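Local structure of lipolytic protein G-D-S-L family (Veillonella parvula DSM 2008, 4RW0) at residues His69-Cys74 / Met104-Leu109; Lys141-Tyr146 / Glu180-Leu185; Tyr17-Gly22 / Pro166-Tyr171; Thr147-Ala152 / Arg172-Lys177. The protein probably hydrolyses ester bonds of lipid or other acyl substrates as a GDSL-type member of the SGNH hydrolases. All coordinates share one frame; numbering follows the deposited sequence.

In the fold
The four contacts run from the centre of the parallel five-stranded sheet out to helix 168-182. Contact 1 pairs two inner strands; contact 2, its centre about 9 Å away, joins the edge strand 141-143 to the end of that helix. Contacts 2, 3 and 4 all use helix 168-182, at its end, start and middle respectively, and contacts 2 and 4 also share helix 145-154. Along the chain, contact 1 is nested within the loop closed by contact 3, and contact 4 within that closed by contact 2, while contact 3 crosses both 2 and 4. Helix 168-182 thus reaches from the edge strand to the loop 17-22, the centres of contacts 2 and 3 lying about 19 Å apart.

Contact 1. Residues His69-Cys74 / Met104-Leu109; sequences HIFLMC and MVIIGL
His69 lays its buried imidazole against Met104, an exposed selenomethionine, at the start of two parallel strands. CB of Met104 stands over one face of the ring, 4.0 Å from its centroid, in a CH-pi contact. A bend at the last torsion (chi3 -85°) then brings Met104 CE to 3.4 Å from His69 CE1, while SE approaches the ring obliquely. Ile106 CD1 also touches the ring. This is the solvent side, though the selenomethionine lies close on the imidazole; further in, the contact is buried and closely knit. The N-H of Ile70 bonds to Met104 O, and Ile70 O accepts from Ile106 N over 2.8 Å; Leu72 repeats the pattern with Ile106 O and Gly108 N. Phe71 CE1 comes to 3.7 Å from Gly108 CA, where any side chain would collide with the ring. At the far end a water accepts from Cys74 N and donates to Gly108 O. Replacing His69 with an alanine would probably leave Met104 and Ile106 CD1 without the ring they pack on, setting the selenomethionine chain free to turn. The strands are neighbours in the five-stranded sheet, joined through helix 85-100 in a beta-alpha-beta connection of the alpha/beta SGNH fold. Strand 4-10 pairs with the other edge of strand 69-73. Helices 48-59 and 85-100 pack on the face carrying Ile70, while Leu185 and Trp25 reach that of His69 and Phe71.

Contact 2. Residues Lys141-Tyr146 / Glu180-Leu185; sequences KVIDFY and EVFTRL
Ile143 and Val181 meet at the heart of this contact, Ile143 CG1 lying 3.8 Å from Val181 CG2 as the edge strand passes the end of the last helix. The tip of the isoleucine continues to the next residue, its CD1 reaching 3.8 Å from Phe182 CZ, with the two side chains crossing at about a right angle. Val181 divides its methyls: with CG1 anti to the backbone N (chi1 163°), that methyl rests 3.9 Å from Lys141 CD, while CG2 meets Val142 O as well as Ile143. The lysine chain, bent at its two outer torsions, runs alongside Leu185 in the opposite direction, and Lys141 CE and Leu185 CD2 are unusually close at 3.5 Å. A second shell sets these groups in place. A type I turn from Phe182 to Leu185 folds the C-terminal leucine back toward the strand, and Arg184 N bonds to Val181 O. Backbone bonds to Ile107 and Leu109 of segment 104-109 fix strand 141-143 in the sheet. Ile143 CG2 packs on one face of the Phe145 ring, 3.4 Å above its plane and offset toward the rim, beside an inverse gamma turn centred on Asp144, the N-cap of helix 145-154. Phe38 meets the Phe182 ring edge-to-face. Since no hydrogen bond joins the two segments, apolar packing holds the helix end to the sheet, and the exposed lysine contributes methylenes to it rather than its charge.

Contact 3. Residues Tyr17-Gly22 / Pro166-Tyr171; sequences YDVPYG and PNERGY
Tyr171 presents its ring edge to Tyr17 O, which lies in the ring plane, while Pro166 CB covers the centre of one face from 3.9 Å above it. Val19 CG2 approaches the same ring obliquely, 4.0 Å from Tyr171 CD2. The Tyr17 ring has Asp18 CB over the centre of one of its faces. From Tyr171 OH a short hydrogen bond of 2.6 Å runs to Tyr17 O; the hydroxyl stands well above the carbonyl plane, 42° out of it, and so does not sit on a lone pair. The peptide between Tyr17 and Asp18 is cis, which turns its O and its N-H to the same side, toward residues 166-171. A water there accepts from Asp18 N and donates to Pro166 O over 2.8 Å. By family comparison this is probably the margin of the active site: Tyr17 touches Ser12, the serine of the Gly-Asp-Ser motif, and its ring meets that of His165, which stands just before Pro166 as the conserved histidine does in SGNH hydrolases. Next along, Val19 CG1 packs 3.7 Å from Glu168 CG, and Pro20 CD comes near Glu168 OE2. The glutamate chain, extended at chi2 (-170°), carries its carboxylate past the valine to a salt bridge with Arg23. Asn167, the residue before it, is the N-cap of helix 168-182: its OD1 accepts Gly170 N at 3.0 Å, a nearly straight bond of 163°, and Arg169 N more weakly, while its ND2 donates to Ile158 O.

Contact 4. Residues Thr147-Ala152 / Arg172-Lys177; sequences TTLFEA and RLMAYK
A water lies 3.0 Å from Thr148 OG1 and accepts from Lys177 NZ, and the same hydroxyl oxygen has a weak hydrogen bond with Asp144 O one helical turn earlier. The lysine chain curves across the hydroxyl, CG 3.3 Å from Thr148 OG1, and a bend at chi2 (63°) takes its ammonium group round to the water. The threonine methyl CG2, anti to the backbone N, rests 3.7 Å from Leu173 O. The axes of segments 147-152 and 172-177 approach to 9.6 Å, their N-to-C directions 135° apart. Leu149 puts CD2 on Leu173 CB and CD1 4.1 Å from Met174 CG, meeting that selenomethionine at about a right angle, and Ala152 CB lies 3.8 Å from Leu173 CD1. A valine in place of Thr148 would probably leave the water without its partner on this helix and Asp144 O without its weak bond, the Lys177 ammonium being less well fixed. Helix 145-154, which follows the edge strand, thus packs on the C-terminal helix 168-182 of the alpha/beta fold, whose Met174 also meets Trp25. No direct hydrogen bond joins the two segments, which implies that largely apolar packing holds them, with one water-mediated polar link at the lysine.

Contact 1. Residues His69-Cys74 / Met104-Leu109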
# COMPACT_ATOMS: atom_id res chain seq x y z
N HIS A 69 9.89 9.59 -3.82
CA HIS A 69 8.56 9.28 -3.37
C HIS A 69 8.58 8.12 -2.39
O HIS A 69 9.45 7.24 -2.43
CB HIS A 69 7.63 8.99 -4.61
CG HIS A 69 7.32 10.23 -5.41
ND1 HIS A 69 8.24 10.82 -6.26
CD2 HIS A 69 6.18 10.96 -5.53
CE1 HIS A 69 7.70 11.88 -6.84
NE2 HIS A 69 6.46 12.00 -6.38
N ILE A 70 7.64 8.15 -1.49
CA ILE A 70 7.48 7.17 -0.44
C ILE A 70 6.07 6.64 -0.51
O ILE A 70 5.09 7.35 -0.27
CB ILE A 70 7.77 7.75 0.94
CG1 ILE A 70 9.14 8.33 0.97
CG2 ILE A 70 7.58 6.71 2.05
CD1 ILE A 70 9.40 9.23 2.10
N PHE A 71 5.96 5.35 -0.84
CA PHE A 71 4.66 4.70 -0.85
C PHE A 71 4.35 4.06 0.51
O PHE A 71 5.22 3.45 1.06
CB PHE A 71 4.67 3.60 -1.95
CG PHE A 71 3.46 2.67 -1.87
CD1 PHE A 71 2.27 3.01 -2.52
CD2 PHE A 71 3.45 1.57 -1.05
CE1 PHE A 71 1.17 2.22 -2.43
CE2 PHE A 71 2.30 0.76 -0.96
CZ PHE A 71 1.15 1.13 -1.64
N LEU A 72 3.15 4.20 1.05
CA LEU A 72 2.75 3.62 2.30
C LEU A 72 1.37 2.94 2.12
O LEU A 72 0.43 3.49 1.55
CB LEU A 72 2.46 4.70 3.36
CG LEU A 72 3.51 5.72 3.54
CD1 LEU A 72 3.03 6.77 4.52
CD2 LEU A 72 4.71 4.97 4.06
N MSE A 73 1.24 1.80 2.73
CA MSE A 73 -0.06 1.13 2.80
C MSE A 73 -0.07 0.13 3.91
O MSE A 73 0.82 -0.77 3.97
CB MSE A 73 -0.35 0.45 1.43
CG MSE A 73 -1.64 -0.30 1.55
SE MSE A 73 -2.15 -1.11 -0.24
CE MSE A 73 -0.68 -2.43 -0.56
N CYS A 74 -1.06 0.17 4.83
CA CYS A 74 -1.07 -0.78 5.93
C CYS A 74 -2.44 -0.78 6.64
O CYS A 74 -3.29 0.03 6.36
CB CYS A 74 0.04 -0.41 6.93
SG CYS A 74 0.76 -1.81 7.80
N MSE A 104 7.90 12.80 -1.03
CA MSE A 104 6.47 12.99 -1.44
C MSE A 104 5.79 11.65 -1.33
O MSE A 104 6.22 10.65 -1.94
CB MSE A 104 6.52 13.47 -2.90
CG MSE A 104 7.09 14.92 -3.02
SE MSE A 104 7.27 15.39 -4.90
CE MSE A 104 9.02 14.61 -5.27
N VAL A 105 4.71 11.61 -0.57
CA VAL A 105 4.06 10.41 -0.17
C VAL A 105 3.02 10.00 -1.23
O VAL A 105 2.39 10.84 -1.86
CB VAL A 105 3.35 10.61 1.16
CG1 VAL A 105 2.45 9.47 1.51
CG2 VAL A 105 4.38 10.77 2.29
N ILE A 106 2.91 8.71 -1.41
CA ILE A 106 1.82 8.07 -2.19
C ILE A 106 1.15 7.08 -1.30
O ILE A 106 1.80 6.24 -0.69
CB ILE A 106 2.38 7.39 -3.44
CG1 ILE A 106 3.12 8.38 -4.29
CG2 ILE A 106 1.23 6.73 -4.20
CD1 ILE A 106 4.04 7.76 -5.31
N ILE A 107 -0.17 7.17 -1.22
CA ILE A 107 -0.95 6.34 -0.37
C ILE A 107 -1.64 5.19 -1.14
O ILE A 107 -2.23 5.45 -2.19
CB ILE A 107 -2.08 7.18 0.31
CG1 ILE A 107 -1.48 8.27 1.18
CG2 ILE A 107 -2.94 6.33 1.20
CD1 ILE A 107 -2.51 9.26 1.69
N GLY A 108 -1.55 3.97 -0.63
CA GLY A 108 -2.26 2.84 -1.22
C GLY A 108 -3.45 2.52 -0.37
O GLY A 108 -3.37 2.57 0.85
N LEU A 109 -4.59 2.25 -1.00
CA LEU A 109 -5.79 1.85 -0.26
C LEU A 109 -5.79 0.34 -0.25
O LEU A 109 -5.91 -0.27 -1.30
CB LEU A 109 -7.05 2.38 -0.94
CG LEU A 109 -7.02 3.86 -1.24
CD1 LEU A 109 -8.30 4.32 -1.97
CD2 LEU A 109 -6.84 4.67 0.04
O HOH W 1 -3.19 2.15 3.76

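Contact 2. Residues Lys141-Tyr146 / Glu180-Leu185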
# COMPACT_ATOMS: atom_id res chain seq x y z
N LYS A 141 -1.14 11.87 -3.93
CA LYS A 141 -1.61 10.81 -4.82
C LYS A 141 -2.03 9.54 -4.12
O LYS A 141 -1.44 9.16 -3.15
CB LYS A 141 -0.56 10.53 -5.85
CG LYS A 141 -0.77 11.41 -7.06
CD LYS A 141 0.36 11.22 -8.02
CE LYS A 141 1.53 12.08 -7.61
NZ LYS A 141 1.43 13.40 -8.29
N VAL A 142 -3.12 8.94 -4.61
CA VAL A 142 -3.72 7.74 -4.09
C VAL A 142 -3.72 6.60 -5.15
O VAL A 142 -4.03 6.82 -6.31
CB VAL A 142 -5.16 7.99 -3.63
CG1 VAL A 142 -5.86 6.69 -3.31
CG2 VAL A 142 -5.16 8.87 -2.42
N ILE A 143 -3.37 5.40 -4.72
CA ILE A 143 -3.57 4.20 -5.53
C ILE A 143 -4.67 3.32 -4.95
O ILE A 143 -4.51 2.71 -3.88
CB ILE A 143 -2.26 3.37 -5.72
CG1 ILE A 143 -1.10 4.24 -6.20
CG2 ILE A 143 -2.52 2.16 -6.65
CD1 ILE A 143 0.28 3.55 -6.14
N ASP A 144 -5.81 3.24 -5.64
CA ASP A 144 -7.01 2.56 -5.12
C ASP A 144 -6.97 1.10 -5.48
O ASP A 144 -7.69 0.64 -6.40
CB ASP A 144 -8.32 3.20 -5.67
CG ASP A 144 -9.59 2.59 -5.06
OD1 ASP A 144 -9.57 1.72 -4.15
OD2 ASP A 144 -10.68 2.98 -5.49
N PHE A 145 -6.15 0.32 -4.75
CA PHE A 145 -6.10 -1.10 -5.01
C PHE A 145 -7.39 -1.80 -4.67
O PHE A 145 -7.75 -2.84 -5.26
CB PHE A 145 -4.97 -1.74 -4.22
CG PHE A 145 -3.58 -1.27 -4.59
CD1 PHE A 145 -2.99 -1.64 -5.81
CD2 PHE A 145 -2.81 -0.53 -3.69
CE1 PHE A 145 -1.70 -1.29 -6.11
CE2 PHE A 145 -1.52 -0.17 -4.00
CZ PHE A 145 -0.95 -0.55 -5.22
N TYR A 146 -8.09 -1.27 -3.66
CA TYR A 146 -9.28 -1.90 -3.16
C TYR A 146 -10.28 -2.12 -4.33
O TYR A 146 -10.79 -3.24 -4.51
CB TYR A 146 -10.00 -1.02 -2.09
CG TYR A 146 -11.28 -1.66 -1.56
CD1 TYR A 146 -12.49 -1.56 -2.23
CD2 TYR A 146 -11.26 -2.40 -0.40
CE1 TYR A 146 -13.63 -2.21 -1.78
CE2 TYR A 146 -12.38 -3.04 0.04
CZ TYR A 146 -13.58 -2.93 -0.64
OH TYR A 146 -14.66 -3.64 -0.11
N GLU A 180 -0.50 3.40 -13.17
CA GLU A 180 -1.20 4.56 -13.64
C GLU A 180 -0.70 5.79 -12.89
O GLU A 180 -0.69 6.86 -13.46
CB GLU A 180 -2.68 4.44 -13.46
CG GLU A 180 -3.36 3.33 -14.28
CD GLU A 180 -4.87 3.18 -13.91
OE1 GLU A 180 -5.52 4.19 -13.56
OE2 GLU A 180 -5.42 2.03 -13.91
N VAL A 181 -0.23 5.63 -11.65
CA VAL A 181 0.32 6.77 -10.85
C VAL A 181 1.78 6.88 -11.05
O VAL A 181 2.29 7.96 -11.39
CB VAL A 181 0.03 6.53 -9.37
CG1 VAL A 181 0.91 7.41 -8.44
CG2 VAL A 181 -1.43 6.74 -9.09
N PHE A 182 2.53 5.76 -10.94
CA PHE A 182 3.99 5.82 -10.98
C PHE A 182 4.56 6.27 -12.31
O PHE A 182 5.64 6.86 -12.36
CB PHE A 182 4.68 4.48 -10.63
CG PHE A 182 4.41 3.97 -9.24
CD1 PHE A 182 4.35 4.83 -8.14
CD2 PHE A 182 4.32 2.62 -9.02
CE1 PHE A 182 4.14 4.32 -6.86
CE2 PHE A 182 4.08 2.11 -7.74
CZ PHE A 182 3.99 2.97 -6.67
N THR A 183 3.88 5.93 -13.39
CA THR A 183 4.33 6.28 -14.73
C THR A 183 4.24 7.79 -15.01
O THR A 183 4.96 8.31 -15.84
CB THR A 183 3.53 5.46 -15.78
OG1 THR A 183 3.90 4.09 -15.66
CG2 THR A 183 3.92 5.84 -17.10
N ARG A 184 3.36 8.47 -14.33
CA ARG A 184 3.16 9.87 -14.57
C ARG A 184 4.02 10.75 -13.64
O ARG A 184 3.90 11.96 -13.68
CB ARG A 184 1.68 10.21 -14.33
CG ARG A 184 0.67 9.74 -15.38
CD ARG A 184 -0.73 10.22 -14.93
NE ARG A 184 -1.85 9.86 -15.81
CZ ARG A 184 -2.42 10.66 -16.72
NH1 ARG A 184 -1.97 11.90 -16.92
NH2 ARG A 184 -3.44 10.22 -17.44
N LEU A 185 4.84 10.15 -12.78
CA LEU A 185 5.76 10.93 -11.94
C LEU A 185 6.97 11.32 -12.80
O LEU A 185 7.45 12.45 -12.67
CB LEU A 185 6.23 10.16 -10.70
CG LEU A 185 5.15 9.51 -9.83
CD1 LEU A 185 5.82 8.65 -8.76
CD2 LEU A 185 4.24 10.52 -9.16

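Contact 3. Residues Tyr17-Gly22 / Pro166-Tyr171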
# COMPACT_ATOMS: atom_id res chain seq x y z
N TYR A 17 3.56 -11.49 -0.47
CA TYR A 17 3.30 -12.78 0.04
C TYR A 17 2.11 -13.28 -0.77
O TYR A 17 1.04 -12.58 -0.87
CB TYR A 17 2.92 -12.72 1.53
CG TYR A 17 2.61 -14.06 2.18
CD1 TYR A 17 3.61 -14.81 2.78
CD2 TYR A 17 1.32 -14.55 2.20
CE1 TYR A 17 3.32 -16.03 3.38
CE2 TYR A 17 1.02 -15.78 2.78
CZ TYR A 17 2.02 -16.50 3.36
OH TYR A 17 1.75 -17.70 3.92
N ASP A 18 2.20 -14.46 -1.35
CA ASP A 18 3.25 -15.48 -1.20
C ASP A 18 3.59 -16.03 -2.66
O ASP A 18 3.17 -17.09 -3.09
CB ASP A 18 2.58 -16.63 -0.43
CG ASP A 18 3.49 -17.83 -0.26
OD1 ASP A 18 4.72 -17.63 -0.34
OD2 ASP A 18 2.96 -18.94 -0.07
N VAL A 19 4.21 -15.21 -3.47
CA VAL A 19 4.46 -15.53 -4.85
C VAL A 19 5.97 -15.33 -5.03
O VAL A 19 6.63 -14.71 -4.17
CB VAL A 19 3.67 -14.60 -5.78
CG1 VAL A 19 2.17 -14.78 -5.55
CG2 VAL A 19 4.08 -13.13 -5.55
N PRO A 20 6.53 -15.87 -6.10
CA PRO A 20 7.98 -15.73 -6.29
C PRO A 20 8.44 -14.28 -6.38
O PRO A 20 7.71 -13.39 -6.83
CB PRO A 20 8.25 -16.50 -7.59
CG PRO A 20 7.14 -17.53 -7.66
CD PRO A 20 5.92 -16.78 -7.12
N TYR A 21 9.66 -14.02 -5.92
CA TYR A 21 10.24 -12.71 -5.97
C TYR A 21 10.24 -12.27 -7.39
O TYR A 21 10.69 -12.98 -8.23
CB TYR A 21 11.71 -12.68 -5.37
CG TYR A 21 12.26 -11.27 -5.39
CD1 TYR A 21 11.91 -10.33 -4.40
CD2 TYR A 21 13.08 -10.85 -6.40
CE1 TYR A 21 12.36 -9.01 -4.46
CE2 TYR A 21 13.55 -9.54 -6.45
CZ TYR A 21 13.21 -8.65 -5.44
OH TYR A 21 13.63 -7.37 -5.59
N GLY A 22 9.72 -11.10 -7.67
CA GLY A 22 9.53 -10.63 -9.03
C GLY A 22 8.06 -10.61 -9.44
O GLY A 22 7.69 -9.85 -10.32
N PRO A 166 -3.63 -11.46 -2.16
CA PRO A 166 -3.78 -11.65 -3.58
C PRO A 166 -3.03 -12.88 -4.07
O PRO A 166 -2.03 -13.29 -3.46
CB PRO A 166 -3.23 -10.35 -4.18
CG PRO A 166 -3.30 -9.34 -3.07
CD PRO A 166 -2.99 -10.16 -1.83
N ASN A 167 -3.53 -13.53 -5.12
CA ASN A 167 -2.71 -14.48 -5.87
C ASN A 167 -1.94 -13.70 -6.98
O ASN A 167 -2.03 -12.51 -7.04
CB ASN A 167 -3.58 -15.62 -6.44
CG ASN A 167 -4.55 -15.12 -7.48
OD1 ASN A 167 -4.34 -14.09 -8.13
ND2 ASN A 167 -5.62 -15.88 -7.68
N GLU A 168 -1.20 -14.40 -7.87
CA GLU A 168 -0.39 -13.74 -8.91
C GLU A 168 -1.21 -12.87 -9.81
O GLU A 168 -0.75 -11.84 -10.26
CB GLU A 168 0.34 -14.76 -9.77
CG GLU A 168 1.65 -15.31 -9.15
CD GLU A 168 2.48 -16.14 -10.12
OE1 GLU A 168 2.68 -15.75 -11.32
OE2 GLU A 168 3.02 -17.19 -9.69
N ARG A 169 -2.45 -13.28 -10.11
CA ARG A 169 -3.30 -12.44 -10.98
C ARG A 169 -3.65 -11.16 -10.27
O ARG A 169 -3.64 -10.10 -10.86
CB ARG A 169 -4.58 -13.20 -11.45
CG ARG A 169 -5.53 -12.31 -12.28
CD ARG A 169 -6.79 -13.00 -12.80
NE ARG A 169 -6.48 -14.01 -13.79
CZ ARG A 169 -6.38 -15.26 -13.57
NH1 ARG A 169 -6.63 -15.78 -12.39
NH2 ARG A 169 -6.04 -16.05 -14.59
N GLY A 170 -3.97 -11.27 -9.00
CA GLY A 170 -4.33 -10.10 -8.22
C GLY A 170 -3.16 -9.14 -8.12
O GLY A 170 -3.32 -7.97 -8.21
N TYR A 171 -1.93 -9.69 -7.98
CA TYR A 171 -0.73 -8.80 -7.96
C TYR A 171 -0.48 -8.13 -9.31
O TYR A 171 -0.08 -6.95 -9.36
CB TYR A 171 0.47 -9.58 -7.48
CG TYR A 171 0.55 -9.79 -5.96
CD1 TYR A 171 0.46 -8.72 -5.13
CD2 TYR A 171 0.73 -11.04 -5.39
CE1 TYR A 171 0.49 -8.87 -3.75
CE2 TYR A 171 0.81 -11.23 -3.99
CZ TYR A 171 0.69 -10.12 -3.18
OH TYR A 171 0.79 -10.15 -1.80
O HOH W 2 -0.49 -15.35 -2.32

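Contact 4. Residues Thr147-Ala152 / Arg172-Lys177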
# COMPACT_ATOMS: atom_id res chain seq x y z
N THR A 147 -10.50 -1.08 -5.11
CA THR A 147 -11.49 -1.11 -6.18
C THR A 147 -11.08 -2.06 -7.31
O THR A 147 -11.88 -2.84 -7.83
CB THR A 147 -11.75 0.28 -6.71
OG1 THR A 147 -12.24 1.07 -5.64
CG2 THR A 147 -12.87 0.27 -7.79
N THR A 148 -9.80 -2.06 -7.62
CA THR A 148 -9.26 -2.96 -8.62
C THR A 148 -9.54 -4.40 -8.37
O THR A 148 -10.03 -5.10 -9.26
CB THR A 148 -7.71 -2.72 -8.74
OG1 THR A 148 -7.47 -1.37 -9.07
CG2 THR A 148 -7.14 -3.55 -9.78
N LEU A 149 -9.26 -4.91 -7.19
CA LEU A 149 -9.53 -6.27 -6.91
C LEU A 149 -11.01 -6.57 -6.61
O LEU A 149 -11.47 -7.70 -6.87
CB LEU A 149 -8.66 -6.78 -5.78
CG LEU A 149 -7.13 -6.78 -6.16
CD1 LEU A 149 -6.36 -7.73 -5.28
CD2 LEU A 149 -6.85 -7.21 -7.61
N PHE A 150 -11.71 -5.60 -6.00
CA PHE A 150 -13.13 -5.82 -5.69
C PHE A 150 -13.91 -6.08 -6.99
O PHE A 150 -14.66 -7.03 -7.08
CB PHE A 150 -13.73 -4.59 -4.97
CG PHE A 150 -15.22 -4.75 -4.69
CD1 PHE A 150 -15.65 -5.54 -3.66
CD2 PHE A 150 -16.18 -4.16 -5.52
CE1 PHE A 150 -17.03 -5.71 -3.42
CE2 PHE A 150 -17.56 -4.36 -5.31
CZ PHE A 150 -17.97 -5.10 -4.24
N GLU A 151 -13.69 -5.23 -7.96
CA GLU A 151 -14.37 -5.36 -9.29
C GLU A 151 -13.99 -6.61 -10.03
O GLU A 151 -14.85 -7.32 -10.60
CB GLU A 151 -14.11 -4.13 -10.13
CG GLU A 151 -14.83 -2.92 -9.54
CD GLU A 151 -14.65 -1.63 -10.31
OE1 GLU A 151 -13.82 -1.55 -11.26
OE2 GLU A 151 -15.33 -0.65 -9.94
N ALA A 152 -12.72 -6.97 -9.97
CA ALA A 152 -12.27 -8.14 -10.66
C ALA A 152 -12.85 -9.36 -10.02
O ALA A 152 -13.33 -10.33 -10.71
CB ALA A 152 -10.74 -8.21 -10.61
N ARG A 172 -0.76 -8.83 -10.45
CA ARG A 172 -0.59 -8.17 -11.74
C ARG A 172 -1.57 -6.99 -11.87
O ARG A 172 -1.15 -5.88 -12.27
CB ARG A 172 -0.77 -9.12 -12.92
CG ARG A 172 0.26 -10.20 -13.01
CD ARG A 172 0.24 -10.85 -14.41
NE ARG A 172 -1.02 -11.55 -14.65
CZ ARG A 172 -1.31 -12.77 -14.26
NH1 ARG A 172 -0.42 -13.56 -13.68
NH2 ARG A 172 -2.51 -13.28 -14.58
N LEU A 173 -2.84 -7.20 -11.52
CA LEU A 173 -3.84 -6.15 -11.63
C LEU A 173 -3.49 -4.94 -10.74
O LEU A 173 -3.65 -3.80 -11.12
CB LEU A 173 -5.23 -6.67 -11.29
CG LEU A 173 -5.79 -7.72 -12.29
CD1 LEU A 173 -7.16 -8.27 -11.87
CD2 LEU A 173 -5.89 -7.16 -13.69
N MSE A 174 -2.94 -5.23 -9.56
CA MSE A 174 -2.50 -4.14 -8.64
C MSE A 174 -1.38 -3.40 -9.26
O MSE A 174 -1.38 -2.22 -9.24
CB MSE A 174 -2.13 -4.75 -7.28
CG MSE A 174 -3.28 -5.21 -6.42
SE MSE A 174 -2.61 -6.01 -4.74
CE MSE A 174 -1.96 -4.40 -3.77
N ALA A 175 -0.43 -4.09 -9.88
CA ALA A 175 0.73 -3.44 -10.51
C ALA A 175 0.27 -2.48 -11.61
O ALA A 175 0.75 -1.37 -11.68
CB ALA A 175 1.67 -4.51 -11.13
N TYR A 176 -0.65 -2.93 -12.44
CA TYR A 176 -1.22 -2.05 -13.50
C TYR A 176 -1.86 -0.83 -12.92
O TYR A 176 -1.62 0.31 -13.39
CB TYR A 176 -2.19 -2.79 -14.43
CG TYR A 176 -1.70 -4.10 -14.94
CD1 TYR A 176 -0.37 -4.30 -15.21
CD2 TYR A 176 -2.57 -5.11 -15.24
CE1 TYR A 176 0.11 -5.51 -15.69
CE2 TYR A 176 -2.12 -6.31 -15.75
CZ TYR A 176 -0.79 -6.51 -15.94
OH TYR A 176 -0.32 -7.72 -16.43
N LYS A 177 -2.62 -1.01 -11.87
CA LYS A 177 -3.27 0.13 -11.26
C LYS A 177 -2.23 1.08 -10.63
O LYS A 177 -2.36 2.26 -10.77
CB LYS A 177 -4.19 -0.35 -10.18
CG LYS A 177 -5.00 0.74 -9.51
CD LYS A 177 -5.94 1.43 -10.51
CE LYS A 177 -7.10 2.02 -9.76
NZ LYS A 177 -8.11 2.46 -10.76
O HOH W 3 -8.91 -0.43 -11.58